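Glycosyl hydrolases family 2, sugar binding domain protein (Bacteroides uniformis str. 3978 T3 ii, PDB 6D1P) is a gut bacterial beta-glucuronidase of glycoside hydrolase family 2, which probably hydrolyses O-glycosidic bonds to release glucuronic acid from its conjugates. Local coordinates at residues Y102-Q116 with Y187-A201. Residues are numbered along the deposited sequence; the frame is centred on the assembly and turned at random.
Sequences YTNGRTCLEFEGAGQ and YGGLYRYVNLVYTPA
E112 and N195 meet beside the F111 end of the antiparallel pairing of 106-111 with 194-199, where E112 N still bonds to Y193 O at 3.1 Å. N195 ND2 donates to E112 OE2 at 3.1 Å; the oxygen lies in the amide plane but is met on its anti side, with the donor 30° out of the carboxylate plane. ND2 thus reaches OE2 directly and OD1 reaches it through a water, which should restrain rotation of the amide. Next along, R192 runs extended over G113 and puts NH1 2.9 Å from E112 O, with that oxygen in the guanidinium plane. The guanidinium is also held by a salt bridge from NH2 to E332 and by a bond from NH1 to Y134 O.

Past this point the register slips by one residue. The chains pair again between G115 and G189, while A114 CA lies over one face of the Y191 ring, toward the rim, and the ring's OH bonds to G133 O. CG of Y191 sits between backbone N and carbonyl carbon (chi1 44°), which brings the ring against the backbone of 113-115. Q116 NE2 then reaches Y187 O at 3.0 Å.

Within the ladder, six backbone bonds join R106, C108 and E110 to T199, V197 and N195, and these six side chains share one face. T107, L109 and F111 share the opposite one with Y198, L196 and V194; L109 and F111 pack there on I164 and I166 of strand 162-169. At the far end P200 CG stands over the Y102 ring, 4.2 Å from its centroid, and Y198 CB abuts its edge. This is the central strand pair of a four-stranded sheet facing a second sheet, the beta-sandwich of the family 2 sugar-binding domain.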
loop_
_atom_site.group_PDB
_atom_site.type_symbol
_atom_site.label_atom_id
_atom_site.label_comp_id
_atom_site.label_asym_id
_atom_site.label_seq_id
_atom_site.Cartn_x
_atom_site.Cartn_y
_atom_site.Cartn_z
ATOM N N TYR A 102 -4.803 -43.352 -0.866
ATOM C CA TYR A 102 -4.565 -44.159 -2.055
ATOM C C TYR A 102 -3.123 -44.620 -2.066
ATOM O O TYR A 102 -2.211 -43.846 -1.757
ATOM C CB TYR A 102 -4.856 -43.399 -3.357
ATOM C CG TYR A 102 -6.269 -42.876 -3.484
ATOM C CD1 TYR A 102 -6.537 -41.517 -3.401
ATOM C CD2 TYR A 102 -7.334 -43.736 -3.685
ATOM C CE1 TYR A 102 -7.828 -41.030 -3.516
ATOM C CE2 TYR A 102 -8.625 -43.257 -3.802
ATOM C CZ TYR A 102 -8.866 -41.901 -3.710
ATOM O OH TYR A 102 -10.152 -41.414 -3.822
ATOM N N THR A 103 -2.930 -45.884 -2.428
ATOM C CA THR A 103 -1.591 -46.409 -2.623
ATOM C C THR A 103 -0.941 -45.690 -3.791
ATOM O O THR A 103 -1.438 -45.752 -4.921
ATOM C CB THR A 103 -1.654 -47.908 -2.883
ATOM O OG1 THR A 103 -2.488 -48.517 -1.890
ATOM C CG2 THR A 103 -0.261 -48.516 -2.835
ATOM N N ASN A 104 0.160 -44.990 -3.510
ATOM C CA ASN A 104 0.819 -44.145 -4.508
ATOM C C ASN A 104 -0.183 -43.202 -5.172
ATOM O O ASN A 104 -0.111 -42.919 -6.370
ATOM C CB ASN A 104 1.549 -44.991 -5.552
ATOM C CG ASN A 104 2.485 -45.998 -4.926
ATOM O OD1 ASN A 104 2.449 -47.183 -5.265
ATOM N ND2 ASN A 104 3.320 -45.538 -3.993
ATOM N N GLY A 105 -1.153 -42.741 -4.388
ATOM C CA GLY A 105 -2.041 -41.699 -4.846
ATOM C C GLY A 105 -1.293 -40.394 -5.026
ATOM O O GLY A 105 -0.150 -40.227 -4.593
ATOM N N ARG A 106 -1.953 -39.449 -5.688
ATOM C CA ARG A 106 -1.353 -38.157 -5.980
ATOM C C ARG A 106 -2.172 -37.047 -5.340
ATOM O O ARG A 106 -3.406 -37.120 -5.278
ATOM C CB ARG A 106 -1.216 -37.961 -7.490
ATOM C CG ARG A 106 -0.425 -39.085 -8.131
ATOM C CD ARG A 106 0.340 -38.632 -9.351
ATOM N NE ARG A 106 1.338 -37.611 -9.043
ATOM C CZ ARG A 106 2.541 -37.860 -8.531
ATOM N NH1 ARG A 106 2.900 -39.102 -8.241
ATOM N NH2 ARG A 106 3.387 -36.864 -8.299
ATOM N N THR A 107 -1.473 -36.035 -4.828
ATOM C CA THR A 107 -2.091 -34.940 -4.092
ATOM C C THR A 107 -1.834 -33.641 -4.836
ATOM O O THR A 107 -0.680 -33.300 -5.116
ATOM C CB THR A 107 -1.553 -34.826 -2.654
ATOM O OG1 THR A 107 -1.717 -36.067 -1.963
ATOM C CG2 THR A 107 -2.321 -33.753 -1.895
ATOM N N CYS A 108 -2.908 -32.915 -5.132
ATOM C CA CYS A 108 -2.831 -31.660 -5.862
ATOM C C CYS A 108 -3.570 -30.556 -5.129
ATOM O O CYS A 108 -4.652 -30.773 -4.567
ATOM C CB CYS A 108 -3.420 -31.796 -7.263
ATOM S SG CYS A 108 -2.396 -32.773 -8.343
ATOM N N LEU A 109 -2.982 -29.368 -5.151
ATOM C CA LEU A 109 -3.733 -28.156 -4.887
ATOM C C LEU A 109 -4.351 -27.711 -6.202
ATOM O O LEU A 109 -3.654 -27.587 -7.215
ATOM C CB LEU A 109 -2.836 -27.070 -4.313
ATOM C CG LEU A 109 -2.258 -27.433 -2.949
ATOM C CD1 LEU A 109 -1.293 -26.358 -2.490
ATOM C CD2 LEU A 109 -3.383 -27.599 -1.944
ATOM N N GLU A 110 -5.657 -27.527 -6.195
ATOM C CA GLU A 110 -6.403 -27.102 -7.362
ATOM C C GLU A 110 -6.800 -25.647 -7.178
ATOM O O GLU A 110 -7.289 -25.268 -6.105
ATOM C CB GLU A 110 -7.654 -27.961 -7.548
ATOM C CG GLU A 110 -7.620 -28.875 -8.734
ATOM C CD GLU A 110 -9.000 -29.401 -9.067
ATOM O OE1 GLU A 110 -9.970 -28.967 -8.403
ATOM O OE2 GLU A 110 -9.117 -30.222 -9.994
ATOM N N PHE A 111 -6.609 -24.846 -8.225
ATOM C CA PHE A 111 -6.914 -23.419 -8.198
ATOM C C PHE A 111 -8.020 -23.149 -9.203
ATOM O O PHE A 111 -7.800 -23.271 -10.414
ATOM C CB PHE A 111 -5.677 -22.582 -8.518
ATOM C CG PHE A 111 -4.562 -22.767 -7.541
ATOM C CD1 PHE A 111 -3.646 -23.776 -7.715
ATOM C CD2 PHE A 111 -4.432 -21.928 -6.452
ATOM C CE1 PHE A 111 -2.620 -23.952 -6.816
ATOM C CE2 PHE A 111 -3.407 -22.097 -5.545
ATOM C CZ PHE A 111 -2.503 -23.108 -5.721
ATOM N N GLU A 112 -9.204 -22.788 -8.712
ATOM C CA GLU A 112 -10.274 -22.416 -9.622
ATOM C C GLU A 112 -10.059 -21.026 -10.193
ATOM O O GLU A 112 -10.708 -20.667 -11.183
ATOM C CB GLU A 112 -11.633 -22.509 -8.920
ATOM C CG GLU A 112 -11.903 -23.901 -8.375
ATOM C CD GLU A 112 -13.299 -24.072 -7.790
ATOM O OE1 GLU A 112 -14.086 -23.106 -7.793
ATOM O OE2 GLU A 112 -13.606 -25.187 -7.321
ATOM N N GLY A 113 -9.154 -20.250 -9.599
ATOM C CA GLY A 113 -8.781 -18.967 -10.155
ATOM C C GLY A 113 -7.968 -18.140 -9.186
ATOM O O GLY A 113 -8.346 -18.017 -8.020
ATOM N N ALA A 114 -6.859 -17.567 -9.644
ATOM C CA ALA A 114 -6.051 -16.693 -8.807
ATOM C C ALA A 114 -5.362 -15.677 -9.703
ATOM O O ALA A 114 -4.891 -16.029 -10.790
ATOM C CB ALA A 114 -5.013 -17.492 -8.009
ATOM N N GLY A 115 -5.287 -14.429 -9.245
ATOM C CA GLY A 115 -4.735 -13.349 -10.043
ATOM C C GLY A 115 -3.468 -12.743 -9.464
ATOM O O GLY A 115 -3.270 -12.720 -8.245
ATOM N N GLN A 116 -2.588 -12.278 -10.349
ATOM C CA GLN A 116 -2.640 -12.592 -11.774
ATOM C C GLN A 116 -1.586 -13.665 -12.058
ATOM O O GLN A 116 -1.854 -14.639 -12.759
ATOM C CB GLN A 116 -2.412 -11.339 -12.625
ATOM C CG GLN A 116 -3.508 -10.285 -12.478
ATOM C CD GLN A 116 -4.737 -10.658 -13.240
ATOM O OE1 GLN A 116 -4.632 -11.220 -14.322
ATOM N NE2 GLN A 116 -5.919 -10.362 -12.687
ATOM N N TYR A 187 -7.725 -7.918 -10.678
ATOM C CA TYR A 187 -7.731 -8.235 -9.260
ATOM C C TYR A 187 -6.574 -9.158 -8.879
ATOM O O TYR A 187 -6.097 -9.958 -9.677
ATOM C CB TYR A 187 -9.063 -8.888 -8.893
ATOM C CG TYR A 187 -10.191 -7.914 -8.661
ATOM C CD1 TYR A 187 -10.035 -6.855 -7.776
ATOM C CD2 TYR A 187 -11.409 -8.046 -9.329
ATOM C CE1 TYR A 187 -11.064 -5.961 -7.538
ATOM C CE2 TYR A 187 -12.462 -7.150 -9.100
ATOM C CZ TYR A 187 -12.271 -6.101 -8.202
ATOM O OH TYR A 187 -13.278 -5.192 -7.937
ATOM N N GLY A 188 -6.143 -9.052 -7.627
ATOM C CA GLY A 188 -5.081 -9.896 -7.101
ATOM C C GLY A 188 -5.585 -10.808 -5.995
ATOM O O GLY A 188 -6.523 -10.472 -5.270
ATOM N N GLY A 189 -4.948 -11.978 -5.878
ATOM C CA GLY A 189 -5.119 -12.865 -4.742
ATOM C C GLY A 189 -5.833 -14.159 -5.108
ATOM O O GLY A 189 -6.124 -14.443 -6.271
ATOM N N LEU A 190 -6.112 -14.953 -4.067
ATOM C CA LEU A 190 -6.775 -16.254 -4.202
ATOM C C LEU A 190 -8.282 -16.043 -4.081
ATOM O O LEU A 190 -8.947 -16.422 -3.113
ATOM C CB LEU A 190 -6.240 -17.234 -3.162
ATOM C CG LEU A 190 -4.725 -17.483 -3.277
ATOM C CD1 LEU A 190 -4.166 -18.121 -2.019
ATOM C CD2 LEU A 190 -4.390 -18.337 -4.515
ATOM N N TYR A 191 -8.814 -15.380 -5.092
ATOM C CA TYR A 191 -10.191 -14.935 -5.041
ATOM C C TYR A 191 -11.163 -15.989 -5.526
ATOM O O TYR A 191 -12.374 -15.759 -5.490
ATOM C CB TYR A 191 -10.353 -13.637 -5.831
ATOM C CG TYR A 191 -9.654 -13.571 -7.185
ATOM C CD1 TYR A 191 -10.065 -14.374 -8.251
ATOM C CD2 TYR A 191 -8.623 -12.652 -7.414
ATOM C CE1 TYR A 191 -9.450 -14.291 -9.495
ATOM C CE2 TYR A 191 -8.013 -12.553 -8.641
ATOM C CZ TYR A 191 -8.422 -13.379 -9.686
ATOM O OH TYR A 191 -7.811 -13.284 -10.920
ATOM N N ARG A 192 -10.674 -17.141 -5.969
ATOM C CA ARG A 192 -11.521 -18.302 -6.187
ATOM C C ARG A 192 -10.976 -19.445 -5.355
ATOM O O ARG A 192 -9.797 -19.456 -4.987
ATOM C CB ARG A 192 -11.600 -18.734 -7.658
ATOM C CG ARG A 192 -12.243 -17.739 -8.543
ATOM C CD ARG A 192 -12.397 -18.324 -9.927
ATOM N NE ARG A 192 -12.690 -17.279 -10.894
ATOM C CZ ARG A 192 -12.394 -17.356 -12.180
ATOM N NH1 ARG A 192 -11.800 -18.442 -12.647
ATOM N NH2 ARG A 192 -12.687 -16.354 -13.002
ATOM N N TYR A 193 -11.856 -20.410 -5.098
ATOM C CA TYR A 193 -11.558 -21.498 -4.185
ATOM C C TYR A 193 -10.281 -22.233 -4.558
ATOM O O TYR A 193 -9.981 -22.463 -5.738
ATOM C CB TYR A 193 -12.722 -22.485 -4.158
ATOM C CG TYR A 193 -13.964 -21.901 -3.525
ATOM C CD1 TYR A 193 -13.947 -21.459 -2.202
ATOM C CD2 TYR A 193 -15.155 -21.795 -4.245
ATOM C CE1 TYR A 193 -15.071 -20.921 -1.619
ATOM C CE2 TYR A 193 -16.283 -21.273 -3.669
ATOM C CZ TYR A 193 -16.240 -20.829 -2.357
ATOM O OH TYR A 193 -17.368 -20.283 -1.775
ATOM N N VAL A 194 -9.534 -22.601 -3.526
ATOM C CA VAL A 194 -8.433 -23.544 -3.628
ATOM C C VAL A 194 -8.899 -24.852 -3.004
ATOM O O VAL A 194 -9.524 -24.850 -1.937
ATOM C CB VAL A 194 -7.163 -23.007 -2.935
ATOM C CG1 VAL A 194 -6.016 -23.968 -3.124
ATOM C CG2 VAL A 194 -6.803 -21.651 -3.502
ATOM N N ASN A 195 -8.605 -25.962 -3.683
ATOM C CA ASN A 195 -9.056 -27.288 -3.285
ATOM C C ASN A 195 -7.869 -28.208 -3.060
ATOM O O ASN A 195 -6.909 -28.197 -3.835
ATOM C CB ASN A 195 -9.975 -27.901 -4.350
ATOM C CG ASN A 195 -11.133 -27.010 -4.680
ATOM O OD1 ASN A 195 -11.831 -26.523 -3.779
ATOM N ND2 ASN A 195 -11.340 -26.755 -5.967
ATOM N N LEU A 196 -7.937 -28.997 -1.992
ATOM C CA LEU A 196 -7.042 -30.133 -1.798
ATOM C C LEU A 196 -7.691 -31.373 -2.403
ATOM O O LEU A 196 -8.852 -31.681 -2.098
ATOM C CB LEU A 196 -6.760 -30.341 -0.309
ATOM C CG LEU A 196 -5.791 -31.460 0.055
ATOM C CD1 LEU A 196 -4.410 -31.177 -0.517
ATOM C CD2 LEU A 196 -5.741 -31.613 1.572
ATOM N N VAL A 197 -6.971 -32.064 -3.286
ATOM C CA VAL A 197 -7.584 -33.110 -4.104
ATOM C C VAL A 197 -6.663 -34.321 -4.178
ATOM O O VAL A 197 -5.474 -34.197 -4.500
ATOM C CB VAL A 197 -7.926 -32.608 -5.521
ATOM C CG1 VAL A 197 -8.612 -33.709 -6.335
ATOM C CG2 VAL A 197 -8.813 -31.372 -5.453
ATOM N N TYR A 198 -7.224 -35.492 -3.886
ATOM C CA TYR A 198 -6.525 -36.770 -3.944
ATOM C C TYR A 198 -7.073 -37.616 -5.088
ATOM O O TYR A 198 -8.291 -37.664 -5.309
ATOM C CB TYR A 198 -6.693 -37.553 -2.638
ATOM C CG TYR A 198 -6.385 -36.821 -1.351
ATOM C CD1 TYR A 198 -5.090 -36.468 -1.029
ATOM C CD2 TYR A 198 -7.388 -36.539 -0.429
ATOM C CE1 TYR A 198 -4.791 -35.826 0.161
ATOM C CE2 TYR A 198 -7.099 -35.896 0.773
ATOM C CZ TYR A 198 -5.791 -35.544 1.057
ATOM O OH TYR A 198 -5.469 -34.907 2.239
ATOM N N THR A 199 -6.182 -38.294 -5.802
ATOM C CA THR A 199 -6.551 -39.192 -6.888
ATOM C C THR A 199 -5.660 -40.422 -6.837
ATOM O O THR A 199 -4.554 -40.374 -6.283
ATOM C CB THR A 199 -6.425 -38.537 -8.273
ATOM O OG1 THR A 199 -5.106 -38.007 -8.440
ATOM C CG2 THR A 199 -7.437 -37.438 -8.446
ATOM N N PRO A 200 -6.111 -41.541 -7.405
ATOM C CA PRO A 200 -5.258 -42.732 -7.499
ATOM C C PRO A 200 -4.094 -42.521 -8.457
ATOM O O PRO A 200 -4.043 -41.566 -9.236
ATOM C CB PRO A 200 -6.211 -43.811 -8.027
ATOM C CG PRO A 200 -7.557 -43.320 -7.717
ATOM C CD PRO A 200 -7.493 -41.835 -7.819
ATOM N N ALA A 201 -3.142 -43.459 -8.397
ATOM C CA ALA A 201 -2.030 -43.457 -9.344
ATOM C C ALA A 201 -2.528 -43.403 -10.780
ATOM O O ALA A 201 -1.906 -42.771 -11.643
ATOM C CB ALA A 201 -1.157 -44.694 -9.137
HETATM O O HOH W 1 -3.400 -45.418 -6.522
HETATM O O HOH W 2 -14.640 -25.599 -4.693
HETATM O O HOH W 3 -7.901 -20.510 -6.928
#